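Local coordinates for protein AAA ATPase, central region (Enterococcus faecium, PDB 2R9G) that probably acts as an ATP-hydrolysing AAA+ protein of the MgsA/RarA family, here represented by its C-terminal region, at residues Met54-Gly57 against Tyr58-Gly62. Numbering follows the deposited sequence.
Sequences MVIG and YEDIG
Tyr58, Glu59 and Asp60 each donate their backbone N-H to the carbonyl four residues back, on Met54, Val55 and Ile56, and so carry helix 46-61 into its last turn. The bond from Glu59 N to Val55 O is short at 2.7 Å though bent at the hydrogen (142°), whereas Asp60 N reaches Ile56 O more directly. At the C-terminal end the spacing widens: Gly57 O takes a nearly straight bond from Gly62 N (2.7 Å) and only a weak one from Ile61 N, an i to i+5 closure of the pi type. Gly62, with positive phi, is where the chain leaves helical geometry.

The Tyr58 ring leans back along the helix and sets one edge against the preceding turn, with CD2 3.1 Å from Met54 O and that oxygen near the ring plane; chi1 of -75° places CG beside the backbone N and directs the ring this way. Val55 and Glu59 run side by side, Val55 CG1 resting 3.5 Å from Glu59 OE1. The glutamate is extended, with CG anti to its own N (chi1 -173°), which carries the carboxylate out alongside the valine, where OE2 meets Arg26 in a salt bridge. Asp60 slants across Ile56, its OD2 4.1 Å from Ile56 CG2, while Ile61 CB packs 3.3 Å from the doubly used Gly57 O.

Both buried carboxylates are answered from helix 14-26: Asp60 also forms a salt bridge with Arg26, and His151 of the third subunit hydrogen-bonds to it. Ile56 packs on Phe21 and Ile25 of that same helix, Met54 and Tyr58 lie against helix 66-82, and Val55 meets Leu82 of the second subunit, so this helix end joins two helices of its own chain to the assembly.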
ATOM      1  N   MET C  54       7.928  -3.440 -12.422  1.00 24.18           N
ATOM      2  CA  MET C  54       6.534  -2.974 -12.378  1.00 23.54           C
ATOM      3  C   MET C  54       5.673  -3.572 -13.499  1.00 24.36           C
ATOM      4  O   MET C  54       4.520  -3.914 -13.261  1.00 22.01           O
ATOM      5  CB  MET C  54       6.436  -1.434 -12.382  1.00 22.47           C
ATOM      6  CG  MET C  54       6.906  -0.770 -11.080  1.00 25.55           C
ATOM      7  SD  MET C  54       6.822   1.028 -11.034  1.00 10.33           S
ATOM      8  CE  MET C  54       8.055   1.510 -12.230  1.00 15.40           C
ATOM      9  N   VAL C  55       6.244  -3.706 -14.701  1.00 23.99           N
ATOM     10  CA  VAL C  55       5.567  -4.364 -15.827  1.00 25.17           C
ATOM     11  C   VAL C  55       5.234  -5.815 -15.489  1.00 27.89           C
ATOM     12  O   VAL C  55       4.093  -6.240 -15.671  1.00 29.10           O
ATOM     13  CB  VAL C  55       6.391  -4.310 -17.151  1.00 26.30           C
ATOM     14  CG1 VAL C  55       5.775  -5.222 -18.232  1.00 21.04           C
ATOM     15  CG2 VAL C  55       6.467  -2.897 -17.668  1.00 24.13           C
ATOM     16  N   ILE C  56       6.221  -6.548 -14.973  1.00 26.49           N
ATOM     17  CA  ILE C  56       6.058  -7.976 -14.654  1.00 27.77           C
ATOM     18  C   ILE C  56       4.939  -8.198 -13.630  1.00 27.59           C
ATOM     19  O   ILE C  56       4.028  -8.986 -13.875  1.00 32.04           O
ATOM     20  CB  ILE C  56       7.384  -8.627 -14.163  1.00 22.41           C
ATOM     21  CG1 ILE C  56       8.441  -8.618 -15.273  1.00 21.45           C
ATOM     22  CG2 ILE C  56       7.142 -10.056 -13.728  1.00 20.95           C
ATOM     23  CD1 ILE C  56       9.871  -8.687 -14.749  1.00 22.89           C
ATOM     24  N   GLY C  57       4.991  -7.460 -12.519  1.00 28.04           N
ATOM     25  CA  GLY C  57       4.012  -7.589 -11.445  1.00 24.21           C
ATOM     26  C   GLY C  57       2.592  -7.351 -11.915  1.00 22.69           C
ATOM     27  O   GLY C  57       1.672  -8.071 -11.535  1.00 24.21           O
ATOM     28  N   TYR C  58       2.421  -6.352 -12.768  1.00 21.51           N
ATOM     29  CA  TYR C  58       1.110  -6.019 -13.284  1.00 19.32           C
ATOM     30  C   TYR C  58       0.678  -6.837 -14.500  1.00 15.67           C
ATOM     31  O   TYR C  58      -0.516  -6.996 -14.741  1.00 20.83           O
ATOM     32  CB  TYR C  58       1.019  -4.539 -13.606  1.00 17.79           C
ATOM     33  CG  TYR C  58       0.891  -3.628 -12.400  1.00 25.32           C
ATOM     34  CD1 TYR C  58      -0.280  -3.587 -11.644  1.00 26.59           C
ATOM     35  CD2 TYR C  58       1.926  -2.768 -12.046  1.00 26.41           C
ATOM     36  CE1 TYR C  58      -0.400  -2.723 -10.552  1.00 27.59           C
ATOM     37  CE2 TYR C  58       1.821  -1.914 -10.956  1.00 24.75           C
ATOM     38  CZ  TYR C  58       0.663  -1.899 -10.214  1.00 20.15           C
ATOM     39  OH  TYR C  58       0.567  -1.035  -9.149  1.00 24.53           O
ATOM     40  N   GLU C  59       1.633  -7.326 -15.282  1.00 17.28           N
ATOM     41  CA  GLU C  59       1.321  -8.135 -16.460  1.00 20.60           C
ATOM     42  C   GLU C  59       1.051  -9.574 -16.061  1.00 19.43           C
ATOM     43  O   GLU C  59       0.023 -10.139 -16.409  1.00 23.28           O
ATOM     44  CB  GLU C  59       2.461  -8.085 -17.486  1.00 15.91           C
ATOM     45  CG  GLU C  59       2.141  -8.759 -18.798  1.00 19.85           C
ATOM     46  CD  GLU C  59       3.315  -8.781 -19.761  1.00 27.03           C
ATOM     47  OE1 GLU C  59       3.995  -7.738 -19.936  1.00 27.28           O
ATOM     48  OE2 GLU C  59       3.550  -9.850 -20.358  1.00 34.31           O
ATOM     49  N   ASP C  60       1.978 -10.147 -15.308  1.00 20.67           N
ATOM     50  CA  ASP C  60       1.985 -11.587 -15.084  1.00 23.36           C
ATOM     51  C   ASP C  60       1.394 -12.019 -13.755  1.00 23.47           C
ATOM     52  O   ASP C  60       0.898 -13.139 -13.638  1.00 28.11           O
ATOM     53  CB  ASP C  60       3.402 -12.129 -15.271  1.00 22.89           C
ATOM     54  CG  ASP C  60       3.886 -11.976 -16.711  1.00 27.58           C
ATOM     55  OD1 ASP C  60       3.139 -12.384 -17.630  1.00 28.42           O
ATOM     56  OD2 ASP C  60       4.998 -11.449 -16.935  1.00 23.86           O
ATOM     57  N   ILE C  61       1.431 -11.139 -12.762  1.00 20.61           N
ATOM     58  CA  ILE C  61       0.855 -11.456 -11.458  1.00 21.13           C
ATOM     59  C   ILE C  61      -0.535 -10.836 -11.416  1.00 23.15           C
ATOM     60  O   ILE C  61      -1.522 -11.566 -11.316  1.00 30.48           O
ATOM     61  CB  ILE C  61       1.804 -11.078 -10.271  1.00 22.02           C
ATOM     62  CG1 ILE C  61       2.900 -12.139 -10.101  1.00 21.60           C
ATOM     63  CG2 ILE C  61       1.043 -10.931  -8.951  1.00 23.64           C
ATOM     64  CD1 ILE C  61       4.061 -12.078 -11.133  1.00 20.43           C
ATOM     65  N   GLY C  62      -0.615  -9.513 -11.541  1.00 22.05           N
ATOM     66  CA  GLY C  62      -1.883  -8.809 -11.767  1.00 21.13           C
ATOM     67  C   GLY C  62      -2.934  -9.076 -10.709  1.00 26.25           C
ATOM     68  O   GLY C  62      -2.710  -8.816  -9.527  1.00 29.22           O
TER